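Local coordinates for nucleocapsid (Crimean-congo hemorrhagic fever virus, PDB 4AKL), which probably binds single- and double-stranded RNA to package the viral genome, and probably has sequence-nonspecific DNA endonuclease activity, at residues Y156-P159 against G160-M164; D266-K270 against A271-N275; Q329-F332 against E333-K336; A229-A232 against T233-K237. All blocks are in the same frame, centred on the assembly; numbering follows the deposited sequence.

Interaction 1. Residues Y156-P159 against G160-M164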
ATOM      1  N   TYR A 156     -15.493  -6.784 -13.159  1.00 59.50           N
ATOM      2  CA  TYR A 156     -15.916  -5.584 -12.427  1.00 57.35           C
ATOM      3  C   TYR A 156     -17.143  -5.064 -13.103  1.00 57.69           C
ATOM      4  O   TYR A 156     -17.079  -4.617 -14.250  1.00 57.95           O
ATOM      5  CB  TYR A 156     -14.828  -4.538 -12.432  1.00 55.50           C
ATOM      6  CG  TYR A 156     -14.961  -3.399 -11.448  1.00 53.61           C
ATOM      7  CD1 TYR A 156     -14.989  -3.624 -10.087  1.00 53.73           C
ATOM      8  CD2 TYR A 156     -14.982  -2.070 -11.883  1.00 53.72           C
ATOM      9  CE1 TYR A 156     -15.070  -2.564  -9.167  1.00 51.58           C
ATOM     10  CE2 TYR A 156     -15.060  -1.004 -10.970  1.00 51.68           C
ATOM     11  CZ  TYR A 156     -15.106  -1.259  -9.619  1.00 51.06           C
ATOM     12  OH  TYR A 156     -15.186  -0.203  -8.727  1.00 47.57           O
ATOM     13  N   LYS A 157     -18.255  -5.129 -12.376  1.00 57.64           N
ATOM     14  CA  LYS A 157     -19.554  -4.712 -12.887  0.50 58.30           C
ATOM     15  C   LYS A 157     -19.778  -3.243 -12.596  1.00 56.45           C
ATOM     16  O   LYS A 157     -19.761  -2.839 -11.444  1.00 55.79           O
ATOM     17  CB  LYS A 157     -20.677  -5.516 -12.240  0.50 59.89           C
ATOM     18  CG  LYS A 157     -22.063  -5.118 -12.711  0.50 61.33           C
ATOM     19  CD  LYS A 157     -22.326  -5.594 -14.109  0.50 63.20           C
ATOM     20  CE  LYS A 157     -23.389  -4.748 -14.777  0.50 64.07           C
ATOM     21  NZ  LYS A 157     -24.464  -4.314 -13.843  0.50 64.38           N
ATOM     22  N   VAL A 158     -19.991  -2.453 -13.650  1.00 55.57           N
ATOM     23  CA  VAL A 158     -20.305  -1.031 -13.543  1.00 53.65           C
ATOM     24  C   VAL A 158     -21.497  -0.767 -14.439  1.00 54.90           C
ATOM     25  O   VAL A 158     -21.750  -1.558 -15.306  1.00 56.69           O
ATOM     26  CB  VAL A 158     -19.116  -0.133 -13.997  1.00 51.82           C
ATOM     27  CG1 VAL A 158     -17.860  -0.388 -13.126  1.00 50.09           C
ATOM     28  CG2 VAL A 158     -18.800  -0.332 -15.462  1.00 52.03           C
ATOM     29  N   PRO A 159     -22.227   0.346 -14.232  1.00 54.22           N
ATOM     30  CA  PRO A 159     -23.272   0.789 -15.148  1.00 55.75           C
ATOM     31  C   PRO A 159     -22.756   1.006 -16.569  1.00 56.02           C
ATOM     32  O   PRO A 159     -21.642   1.476 -16.727  1.00 54.22           O
ATOM     33  CB  PRO A 159     -23.700   2.142 -14.584  1.00 54.85           C
ATOM     34  CG  PRO A 159     -23.192   2.199 -13.258  1.00 53.74           C
ATOM     35  CD  PRO A 159     -22.129   1.221 -13.059  1.00 52.65           C
ATOM     36  N   GLY A 160     -23.586   0.664 -17.573  1.00 57.92           N
ATOM     37  CA  GLY A 160     -23.244   0.789 -18.995  1.00 58.71           C
ATOM     38  C   GLY A 160     -22.721   2.150 -19.435  1.00 57.77           C
ATOM     39  O   GLY A 160     -21.867   2.239 -20.316  1.00 58.09           O
ATOM     40  N   GLU A 161     -23.224   3.210 -18.820  1.00 57.03           N
ATOM     41  CA  GLU A 161     -22.834   4.563 -19.182  1.00 56.42           C
ATOM     42  C   GLU A 161     -21.421   4.994 -18.741  1.00 53.59           C
ATOM     43  O   GLU A 161     -20.972   6.074 -19.123  1.00 53.11           O
ATOM     44  CB  GLU A 161     -23.868   5.568 -18.646  1.00 57.13           C
ATOM     45  CG  GLU A 161     -24.017   5.596 -17.123  1.00 58.31           C
ATOM     46  CD  GLU A 161     -24.657   6.889 -16.605  1.00 61.69           C
ATOM     47  OE1 GLU A 161     -24.264   7.993 -17.064  1.00 63.41           O
ATOM     48  OE2 GLU A 161     -25.561   6.798 -15.735  1.00 64.11           O
ATOM     49  N   ILE A 162     -20.728   4.199 -17.928  1.00 51.81           N
ATOM     50  CA  ILE A 162     -19.337   4.505 -17.606  1.00 49.20           C
ATOM     51  C   ILE A 162     -18.372   3.407 -18.049  1.00 49.07           C
ATOM     52  O   ILE A 162     -17.198   3.484 -17.739  1.00 47.77           O
ATOM     53  CB  ILE A 162     -19.163   4.822 -16.130  1.00 47.51           C
ATOM     54  CG1 ILE A 162     -19.291   3.565 -15.255  1.00 47.68           C
ATOM     55  CG2 ILE A 162     -20.173   5.901 -15.713  1.00 47.19           C
ATOM     56  CD1 ILE A 162     -18.781   3.774 -13.854  1.00 45.40           C
ATOM     57  N   VAL A 163     -18.855   2.386 -18.767  1.00 50.24           N
ATOM     58  CA  VAL A 163     -17.984   1.295 -19.196  1.00 50.14           C
ATOM     59  C   VAL A 163     -16.779   1.785 -20.020  1.00 49.20           C
ATOM     60  O   VAL A 163     -15.639   1.451 -19.716  1.00 48.65           O
ATOM     61  CB  VAL A 163     -18.773   0.179 -19.962  1.00 52.38           C
ATOM     62  CG1 VAL A 163     -17.836  -0.699 -20.752  1.00 52.89           C
ATOM     63  CG2 VAL A 163     -19.548  -0.679 -18.986  1.00 52.72           C
ATOM     64  N   MET A 164     -17.036   2.567 -21.040  1.00 49.64           N
ATOM     65  CA  MET A 164     -15.957   3.070 -21.886  0.50 49.53           C
ATOM     66  C   MET A 164     -14.954   3.941 -21.045  1.00 46.83           C
ATOM     67  O   MET A 164     -13.758   3.796 -21.202  1.00 45.73           O
ATOM     68  CB  MET A 164     -16.521   3.773 -23.138  0.50 51.31           C
ATOM     69  CG  MET A 164     -16.638   2.844 -24.431  0.50 54.81           C
ATOM     70  SD  MET A 164     -16.980   1.043 -24.271  0.50 56.99           S
ATOM     71  CE  MET A 164     -18.719   0.952 -24.792  0.50 59.16           C
TER

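Interaction 2. Residues D266-K270 against A271-N275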
ATOM      1  N   ASP A 266      37.477 -38.821   4.575  1.00 56.27           N
ATOM      2  CA  ASP A 266      38.569 -39.638   4.036  1.00 56.58           C
ATOM      3  C   ASP A 266      38.322 -40.138   2.574  1.00 53.81           C
ATOM      4  O   ASP A 266      39.265 -40.582   1.922  1.00 53.76           O
ATOM      5  CB  ASP A 266      38.864 -40.848   4.934  1.00 59.76           C
ATOM      6  CG  ASP A 266      39.415 -40.458   6.291  1.00 63.28           C
ATOM      7  OD1 ASP A 266      39.509 -39.241   6.638  1.00 64.95           O
ATOM      8  OD2 ASP A 266      39.759 -41.382   7.027  1.00 66.86           O
ATOM      9  N   GLU A 267      37.073 -40.064   2.092  1.00 52.02           N
ATOM     10  CA  GLU A 267      36.700 -40.459   0.715  1.00 49.74           C
ATOM     11  C   GLU A 267      36.504 -39.277  -0.276  1.00 46.87           C
ATOM     12  O   GLU A 267      36.086 -39.477  -1.432  1.00 44.59           O
ATOM     13  CB  GLU A 267      35.415 -41.310   0.773  1.00 50.73           C
ATOM     14  CG  GLU A 267      35.577 -42.626   1.566  1.00 54.48           C
ATOM     15  CD  GLU A 267      36.649 -43.570   0.983  1.00 56.73           C
ATOM     16  OE1 GLU A 267      37.047 -43.424  -0.197  1.00 55.78           O
ATOM     17  OE2 GLU A 267      37.108 -44.465   1.713  1.00 61.50           O
ATOM     18  N   VAL A 268      36.848 -38.068   0.177  1.00 46.29           N
ATOM     19  CA  VAL A 268      36.582 -36.835  -0.511  1.00 44.49           C
ATOM     20  C   VAL A 268      37.779 -35.885  -0.456  1.00 44.94           C
ATOM     21  O   VAL A 268      38.537 -35.893   0.546  1.00 46.64           O
ATOM     22  CB  VAL A 268      35.330 -36.189   0.176  1.00 44.69           C
ATOM     23  CG1 VAL A 268      35.391 -34.711   0.186  1.00 45.01           C
ATOM     24  CG2 VAL A 268      34.033 -36.684  -0.472  1.00 42.80           C
ATOM     25  N   ASP A 269      37.969 -35.072  -1.507  1.00 43.71           N
ATOM     26  CA  ASP A 269      39.058 -34.086  -1.506  0.60 44.88           C
ATOM     27  C   ASP A 269      38.502 -32.865  -0.780  1.00 45.42           C
ATOM     28  O   ASP A 269      37.487 -32.281  -1.189  1.00 44.68           O
ATOM     29  CB  ASP A 269      39.592 -33.772  -2.922  0.60 44.33           C
ATOM     30  CG  ASP A 269      40.422 -34.945  -3.538  0.60 44.70           C
ATOM     31  OD1 ASP A 269      41.309 -35.556  -2.851  0.60 46.66           O
ATOM     32  OD2 ASP A 269      40.202 -35.238  -4.734  0.60 43.70           O
ATOM     33  N   LYS A 270      39.158 -32.487   0.324  1.00 47.29           N
ATOM     34  CA  LYS A 270      38.610 -31.429   1.191  1.00 48.07           C
ATOM     35  C   LYS A 270      38.395 -30.114   0.471  1.00 47.87           C
ATOM     36  O   LYS A 270      37.328 -29.497   0.642  1.00 47.23           O
ATOM     37  CB  LYS A 270      39.447 -31.196   2.446  1.00 50.82           C
ATOM     38  CG  LYS A 270      38.620 -30.344   3.525  1.00 53.18           C
ATOM     39  CD  LYS A 270      39.329 -30.117   4.824  1.00 57.37           C
ATOM     40  CE  LYS A 270      38.332 -29.626   5.966  1.00 59.03           C
ATOM     41  NZ  LYS A 270      37.259 -28.737   5.452  1.00 58.94           N
ATOM     42  N   ALA A 271      39.379 -29.691  -0.331  1.00 48.08           N
ATOM     43  CA  ALA A 271      39.305 -28.379  -1.004  1.00 48.86           C
ATOM     44  C   ALA A 271      38.113 -28.306  -1.962  1.00 47.22           C
ATOM     45  O   ALA A 271      37.343 -27.339  -1.922  1.00 47.99           O
ATOM     46  CB  ALA A 271      40.636 -28.016  -1.721  1.00 49.86           C
ATOM     47  N   SER A 272      37.921 -29.314  -2.798  1.00 45.32           N
ATOM     48  CA  SER A 272      36.819 -29.230  -3.769  1.00 44.22           C
ATOM     49  C   SER A 272      35.456 -29.432  -3.083  1.00 43.02           C
ATOM     50  O   SER A 272      34.484 -28.852  -3.527  1.00 41.99           O
ATOM     51  CB  SER A 272      37.030 -30.144  -4.994  1.00 43.32           C
ATOM     52  OG  SER A 272      37.464 -31.404  -4.650  1.00 43.72           O
ATOM     53  N   ALA A 273      35.419 -30.231  -2.009  1.00 42.70           N
ATOM     54  CA  ALA A 273      34.245 -30.371  -1.151  1.00 42.91           C
ATOM     55  C   ALA A 273      33.855 -29.056  -0.475  1.00 44.62           C
ATOM     56  O   ALA A 273      32.674 -28.761  -0.434  1.00 45.35           O
ATOM     57  CB  ALA A 273      34.474 -31.412  -0.083  1.00 43.48           C
ATOM     58  N   ASP A 274      34.826 -28.297   0.057  1.00 46.30           N
ATOM     59  CA  ASP A 274      34.539 -26.959   0.621  1.00 48.76           C
ATOM     60  C   ASP A 274      34.114 -25.959  -0.466  1.00 49.10           C
ATOM     61  O   ASP A 274      33.175 -25.208  -0.265  1.00 49.68           O
ATOM     62  CB  ASP A 274      35.720 -26.383   1.403  1.00 50.77           C
ATOM     63  CG  ASP A 274      36.017 -27.142   2.675  1.00 51.73           C
ATOM     64  OD1 ASP A 274      35.155 -27.905   3.135  1.00 51.59           O
ATOM     65  OD2 ASP A 274      37.145 -26.974   3.217  1.00 54.33           O
ATOM     66  N   ASN A 275      34.808 -25.960  -1.606  1.00 49.02           N
ATOM     67  CA  ASN A 275      34.471 -25.043  -2.728  1.00 50.38           C
ATOM     68  C   ASN A 275      33.061 -25.293  -3.283  1.00 49.42           C
ATOM     69  O   ASN A 275      32.315 -24.345  -3.551  1.00 50.22           O
ATOM     70  CB  ASN A 275      35.530 -25.084  -3.858  1.00 50.50           C
ATOM     71  CG  ASN A 275      36.916 -24.503  -3.408  1.00 53.53           C
ATOM     72  OD1 ASN A 275      37.001 -23.763  -2.442  1.00 57.12           O
ATOM     73  ND2 ASN A 275      37.981 -24.857  -4.120  1.00 52.89           N
TER

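Interaction 3. Residues Q329-F332 against E333-K336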
ATOM      1  N   GLN A 329      -7.642  17.188  14.614  1.00 32.40           N
ATOM      2  CA  GLN A 329      -8.381  18.419  14.363  1.00 32.26           C
ATOM      3  C   GLN A 329      -7.875  19.098  13.080  1.00 31.50           C
ATOM      4  O   GLN A 329      -8.675  19.543  12.233  1.00 30.69           O
ATOM      5  CB  GLN A 329      -8.268  19.376  15.520  1.00 33.71           C
ATOM      6  CG  GLN A 329      -9.336  20.489  15.466  1.00 34.11           C
ATOM      7  CD  GLN A 329     -10.668  19.950  15.886  1.00 35.51           C
ATOM      8  OE1 GLN A 329     -10.755  19.174  16.855  1.00 37.65           O
ATOM      9  NE2 GLN A 329     -11.708  20.327  15.176  1.00 36.49           N
ATOM     10  N   PHE A 330      -6.547  19.165  12.943  1.00 30.80           N
ATOM     11  CA  PHE A 330      -5.903  19.754  11.768  1.00 29.94           C
ATOM     12  C   PHE A 330      -6.438  19.117  10.458  1.00 29.70           C
ATOM     13  O   PHE A 330      -6.798  19.808   9.513  1.00 29.16           O
ATOM     14  CB  PHE A 330      -4.380  19.561  11.868  1.00 29.68           C
ATOM     15  CG  PHE A 330      -3.589  20.275  10.809  1.00 28.62           C
ATOM     16  CD1 PHE A 330      -3.351  19.695   9.602  1.00 28.90           C
ATOM     17  CD2 PHE A 330      -3.031  21.528  11.062  1.00 31.73           C
ATOM     18  CE1 PHE A 330      -2.582  20.375   8.619  1.00 28.08           C
ATOM     19  CE2 PHE A 330      -2.281  22.180  10.122  1.00 30.87           C
ATOM     20  CZ  PHE A 330      -2.074  21.587   8.879  1.00 31.00           C
ATOM     21  N   LEU A 331      -6.465  17.781  10.433  1.00 29.26           N
ATOM     22  CA  LEU A 331      -6.911  17.046   9.277  1.00 28.60           C
ATOM     23  C   LEU A 331      -8.396  17.192   9.035  1.00 29.47           C
ATOM     24  O   LEU A 331      -8.815  17.249   7.893  1.00 29.36           O
ATOM     25  CB  LEU A 331      -6.502  15.597   9.392  1.00 28.20           C
ATOM     26  CG  LEU A 331      -4.969  15.344   9.408  1.00 26.57           C
ATOM     27  CD1 LEU A 331      -4.590  13.966  10.014  1.00 23.42           C
ATOM     28  CD2 LEU A 331      -4.356  15.506   7.981  1.00 24.23           C
ATOM     29  N   PHE A 332      -9.166  17.294  10.096  1.00 30.47           N
ATOM     30  CA  PHE A 332     -10.597  17.457   9.999  1.00 32.61           C
ATOM     31  C   PHE A 332     -10.935  18.771   9.328  1.00 33.66           C
ATOM     32  O   PHE A 332     -11.753  18.792   8.447  1.00 34.06           O
ATOM     33  CB  PHE A 332     -11.260  17.401  11.386  1.00 33.57           C
ATOM     34  CG  PHE A 332     -12.732  17.753  11.388  1.00 35.03           C
ATOM     35  CD1 PHE A 332     -13.681  16.837  10.970  1.00 35.50           C
ATOM     36  CD2 PHE A 332     -13.165  19.011  11.829  1.00 37.93           C
ATOM     37  CE1 PHE A 332     -15.029  17.154  10.958  1.00 37.48           C
ATOM     38  CE2 PHE A 332     -14.535  19.358  11.862  1.00 37.85           C
ATOM     39  CZ  PHE A 332     -15.471  18.434  11.426  1.00 38.96           C
ATOM     40  N   GLU A 333     -10.291  19.846   9.763  1.00 34.79           N
ATOM     41  CA  GLU A 333     -10.501  21.206   9.163  1.00 36.25           C
ATOM     42  C   GLU A 333     -10.180  21.184   7.711  1.00 35.87           C
ATOM     43  O   GLU A 333     -10.838  21.814   6.951  1.00 35.73           O
ATOM     44  CB  GLU A 333      -9.638  22.268   9.840  1.00 36.50           C
ATOM     45  CG  GLU A 333      -9.875  22.409  11.324  1.00 38.69           C
ATOM     46  CD  GLU A 333     -11.253  22.874  11.618  1.00 43.04           C
ATOM     47  OE1 GLU A 333     -11.717  23.745  10.862  1.00 46.38           O
ATOM     48  OE2 GLU A 333     -11.880  22.400  12.594  1.00 44.38           O
ATOM     49  N   LEU A 334      -9.169  20.402   7.331  1.00 35.64           N
ATOM     50  CA  LEU A 334      -8.673  20.364   5.972  1.00 35.66           C
ATOM     51  C   LEU A 334      -9.675  19.717   4.970  1.00 36.21           C
ATOM     52  O   LEU A 334      -9.824  20.152   3.828  1.00 36.39           O
ATOM     53  CB  LEU A 334      -7.368  19.564   6.008  1.00 35.21           C
ATOM     54  CG  LEU A 334      -6.147  19.948   5.214  1.00 36.37           C
ATOM     55  CD1 LEU A 334      -5.647  21.343   5.530  1.00 36.68           C
ATOM     56  CD2 LEU A 334      -5.012  18.901   5.471  1.00 34.51           C
ATOM     57  N   GLY A 335     -10.338  18.652   5.402  1.00 36.82           N
ATOM     58  CA  GLY A 335     -11.331  18.001   4.602  1.00 37.45           C
ATOM     59  C   GLY A 335     -12.706  18.639   4.714  1.00 39.59           C
ATOM     60  O   GLY A 335     -13.577  18.287   3.958  1.00 39.56           O
ATOM     61  N   LYS A 336     -12.898  19.564   5.664  1.00 41.76           N
ATOM     62  CA  LYS A 336     -14.186  20.238   5.857  1.00 44.67           C
ATOM     63  C   LYS A 336     -14.260  21.352   4.835  1.00 46.25           C
ATOM     64  O   LYS A 336     -15.264  21.438   4.097  1.00 47.51           O
ATOM     65  CB  LYS A 336     -14.287  20.771   7.308  1.00 45.82           C
ATOM     66  CG  LYS A 336     -15.563  21.429   7.693  1.00 49.09           C
ATOM     67  CD  LYS A 336     -15.623  21.815   9.238  1.00 51.68           C
ATOM     68  CE  LYS A 336     -14.544  22.872   9.619  1.00 52.87           C
ATOM     69  NZ  LYS A 336     -14.710  23.417  10.990  1.00 54.66           N
TER

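Interaction 4. Residues A229-A232 against T233-K237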
ATOM      1  N   ALA A 229      24.780 -18.032 -13.167  1.00 76.39           N
ATOM      2  CA  ALA A 229      24.806 -19.500 -12.936  1.00 71.27           C
ATOM      3  C   ALA A 229      23.452 -20.171 -13.151  1.00 69.96           C
ATOM      4  O   ALA A 229      22.445 -19.795 -12.528  1.00 71.45           O
ATOM      5  CB  ALA A 229      25.281 -19.812 -11.547  1.00 68.97           C
ATOM      6  N   LEU A 230      23.430 -21.175 -14.017  1.00 67.38           N
ATOM      7  CA  LEU A 230      22.196 -21.901 -14.336  1.00 66.25           C
ATOM      8  C   LEU A 230      21.470 -22.397 -13.070  1.00 64.31           C
ATOM      9  O   LEU A 230      20.223 -22.398 -13.026  1.00 65.68           O
ATOM     10  CB  LEU A 230      22.473 -23.056 -15.294  1.00 64.25           C
ATOM     11  CG  LEU A 230      23.039 -22.685 -16.677  1.00 66.35           C
ATOM     12  CD1 LEU A 230      23.562 -23.987 -17.406  1.00 63.19           C
ATOM     13  CD2 LEU A 230      22.021 -21.895 -17.527  1.00 69.53           C
ATOM     14  N   VAL A 231      22.241 -22.791 -12.055  1.00 61.38           N
ATOM     15  CA  VAL A 231      21.699 -23.148 -10.735  1.00 60.38           C
ATOM     16  C   VAL A 231      20.876 -22.021 -10.136  1.00 63.32           C
ATOM     17  O   VAL A 231      19.780 -22.266  -9.635  1.00 64.25           O
ATOM     18  CB  VAL A 231      22.827 -23.540  -9.718  1.00 58.22           C
ATOM     19  CG1 VAL A 231      22.307 -23.514  -8.266  1.00 58.69           C
ATOM     20  CG2 VAL A 231      23.390 -24.901 -10.056  1.00 54.47           C
ATOM     21  N   ALA A 232      21.399 -20.795 -10.194  1.00 65.42           N
ATOM     22  CA  ALA A 232      20.667 -19.608  -9.666  1.00 69.12           C
ATOM     23  C   ALA A 232      19.373 -19.346 -10.455  1.00 71.67           C
ATOM     24  O   ALA A 232      18.283 -19.330  -9.882  1.00 73.01           O
ATOM     25  CB  ALA A 232      21.552 -18.379  -9.696  1.00 71.39           C
ATOM     26  N   THR A 233      19.508 -19.153 -11.773  1.00 72.73           N
ATOM     27  CA  THR A 233      18.342 -18.908 -12.652  1.00 75.80           C
ATOM     28  C   THR A 233      17.338 -20.055 -12.572  1.00 74.11           C
ATOM     29  O   THR A 233      16.134 -19.821 -12.583  1.00 76.72           O
ATOM     30  CB  THR A 233      18.735 -18.620 -14.147  1.00 77.20           C
ATOM     31  OG1 THR A 233      19.504 -19.682 -14.680  1.00 73.69           O
ATOM     32  CG2 THR A 233      19.553 -17.358 -14.251  1.00 80.49           C
ATOM     33  N   GLY A 234      17.850 -21.279 -12.457  1.00 70.01           N
ATOM     34  CA  GLY A 234      17.023 -22.470 -12.309  1.00 68.74           C
ATOM     35  C   GLY A 234      16.153 -22.415 -11.072  1.00 69.99           C
ATOM     36  O   GLY A 234      14.926 -22.520 -11.164  1.00 72.50           O
ATOM     37  N   LEU A 235      16.782 -22.241  -9.918  1.00 69.16           N
ATOM     38  CA  LEU A 235      16.046 -22.099  -8.647  1.00 71.12           C
ATOM     39  C   LEU A 235      15.100 -20.903  -8.630  1.00 75.66           C
ATOM     40  O   LEU A 235      13.979 -21.007  -8.120  1.00 77.83           O
ATOM     41  CB  LEU A 235      17.008 -21.994  -7.454  1.00 69.67           C
ATOM     42  CG  LEU A 235      17.441 -23.347  -6.909  1.00 67.12           C
ATOM     43  CD1 LEU A 235      18.739 -23.234  -6.056  1.00 66.11           C
ATOM     44  CD2 LEU A 235      16.291 -23.957  -6.119  1.00 68.70           C
ATOM     45  N   ALA A 236      15.558 -19.774  -9.168  1.00 77.75           N
ATOM     46  CA  ALA A 236      14.708 -18.571  -9.266  1.00 82.97           C
ATOM     47  C   ALA A 236      13.460 -18.889 -10.104  1.00 85.23           C
ATOM     48  O   ALA A 236      12.325 -18.573  -9.702  1.00 88.76           O
ATOM     49  CB  ALA A 236      15.488 -17.390  -9.866  1.00 84.66           C
ATOM     50  N   LYS A 237      13.678 -19.524 -11.256  1.00 83.85           N
ATOM     51  CA  LYS A 237      12.579 -19.960 -12.141  1.00 86.06           C
ATOM     52  C   LYS A 237      11.661 -20.962 -11.421  1.00 85.73           C
ATOM     53  O   LYS A 237      10.432 -20.900 -11.572  1.00 89.50           O
ATOM     54  CB  LYS A 237      13.126 -20.548 -13.454  1.00 84.04           C
ATOM     55  CG  LYS A 237      12.087 -20.854 -14.561  1.00 86.92           C
ATOM     56  CD  LYS A 237      11.422 -19.608 -15.156  1.00 92.87           C
ATOM     57  CE  LYS A 237      10.896 -19.882 -16.583  1.00 95.17           C
ATOM     58  NZ  LYS A 237      10.194 -21.193 -16.676  1.00 93.37           N
TER

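Interaction 1. Residues Y156-P159 against G160-M164
Pro159 and Ile162 close a turn: the N-H of Ile162 reaches Pro159 O at 3.1 Å with an N-H...O angle of 167°, a straight bond that nevertheless arrives from above the carbonyl plane. Gly160 and Glu161 at the two corners both have helix-like backbone angles, which makes this a type I beta turn. A weak bond from Val163 N to Gly160 O, 3.4 Å, carries the winding on into the helix that follows. The side chains of Ile162 and Val163 then pack against Val158. Ile162 has CG1 between its backbone N and carbonyl carbon (chi1 72°), which lays that branch 3.5 Å from Pro159 O and brings CG1 and CD1 across Val158, each 3.9 Å from Val158 CB. This is the link between the short strand 155-156, paired in parallel with 480-481, and helix 163-181, with Ile162 as the N-cap residue of that helix. Val158 touches both Ile162 and Val163: its CG2 meets Val163 CG2 at 3.6 Å, methyl against methyl, and lies 3.9 Å from Ile162 CG1. The Pro159 ring makes a looser approach, with CD 4.3 Å from Ile162 CD1. Around this cluster, helix 425-440 presents Ala427 to both Val158 and Ile162, and Val431 to Ile162. Ile481 of the C-terminal strand covers Val158, whose backbone is hydrogen-bonded to Ile482.

Interaction 2. Residues D266-K270 against A271-N275
Lys270 and Asp274, one helical turn apart, meet in a salt bridge whose geometry follows from the shape of the lysine chain. That chain leaves the backbone with CG anti to N (chi1 -165°), runs extended, and bends only at its last torsion, which swings NZ to the carboxylate. NZ lies 2.8 Å from Asp274 OD2, on the syn lone pair, and makes a weak second bond of 3.2 Å to OD1, so one ammonium group spans both oxygens. Beneath the bridge, Asp274 N bonds to Lys270 O and Ala273 N to Asp269 O at 3.0 Å, the first turns of the helix. Val268 packs from the loop side, its CG1 tight against Ala273 CB at 3.4 Å. Asp269, the N-cap residue, makes no side-chain cap: its CB touches Ser272 OG at 3.6 Å. Residues 266-269 spell DEVD, the tetrapeptide recognised by caspase-3, and the exposure of Asp266, Glu267 and Asp269 is consistent with access by a protease. The whole contact sits at the surface, where the loop after helix 245-263 enters helix 270-292; Leu261 of the former helix packs against both Val268 and Ala273.

Interaction 3. Residues Q329-F332 against E333-K336
Gln329 O accepts the N-H of Glu333 at 3.0 Å in a nearly straight alpha-helical bond, but the pattern loosens over the next residues. Leu331 O receives Gly335 N at 3.2 Å and, weakly, Leu334 N, while the bond from Lys336 N to Phe332 O is weak, with an N-H...O angle of only 124°. The side chains on one flank form a polar chain. Gln329, bent at chi2, turns its amide until it lies nearly coplanar with the Glu333 carboxylate, and NE2 makes a weak bond of 3.3 Å to OE2. From the next turn, Lys336 NZ meets Glu333 OE1 on its syn side at 3.0 Å, and a weak second bond runs to OE2. This is the last part of helix 324-336, an i to i+4 contact coupled to an i to i+3 salt bridge. The Phe332 ring lies beside the charged pair: OE2 of Glu333 lies in plane at its edge, 3.7 Å from CD2, and Lys336 CD approaches CE2 at 3.8 Å. On the other flank, Leu334 CD2 lies 4.2 Å from Phe330 CE1 and close to Leu331. There Leu331 and Leu334 face Ile385 of helix 385-392, and Phe330 packs on Ala347 and Leu348.

Interaction 4. Residues A229-A232 against T233-K237
Thr233 is the first residue of the second segment to meet the helix start, its N bonding to Ala229 O at 3.1 Å. Ala229 is the N-cap residue, and its carbonyl also takes a weak bond from Ala232 N, so two amides of the first turn converge on it. The threonine hydroxyl reaches a second carbonyl of the same turn: chi1 of 57° puts OG1 between the backbone N and the carbonyl carbon, from where it donates a weak bond of 3.3 Å to Leu230 O. That carbonyl has two donors, the weak hydroxyl and Gly234 N at 2.7 Å. Gly234 has no side chain, and Leu230 O comes close to its CA. Both donors belong to helix 230-242 of the arm, the smaller lobe set apart from the globular head of the nairovirus nucleocapsid protein, and much of this turn is buried in its packing. Leu235 follows, with N to Val231 O at 3.0 Å and an N-H...O angle of 172°. Its CB rests 3.5 Å from Val231 O, and its CD1 approaches Val231 CG1 at 4.2 Å, two apolar branches on the same helix face. That face looks into the helix bundle: Val231 packs on His283, while Leu235 touches Ala287 of helix 270-292, Ala250 of helix 245-263 and Cys201 of helix 195-204. Ala236 repeats the backbone pattern, its N 2.9 Å from Ala232 O and its CB 3.4 Å from the same oxygen. Lys237 continues the spiral through its N-H to Thr233 O, while its exposed side chain leads away from the first segment and touches Val198.

In the fold
The four contacts show how local contacts along the chain change chemistry with their place. Interaction 4 is buried and backbone-led, with alanine, valine and leucine facing a helix bundle, whereas interaction 2, at the surface, relies on a lysine-aspartate bridge. These two share helix 270-292: interaction 2 forms its start and interaction 4 packs farther along it, their centres about 24 Å apart. Interactions 1 and 3 are partly buried, on the other side of the chain's centre from interaction 2. Interaction 1 leads into a helix through a turn packed with valine and isoleucine; interaction 3 lies in the last turns of another, combining a leucine-phenylalanine flank with a charged one. None of the four touches another.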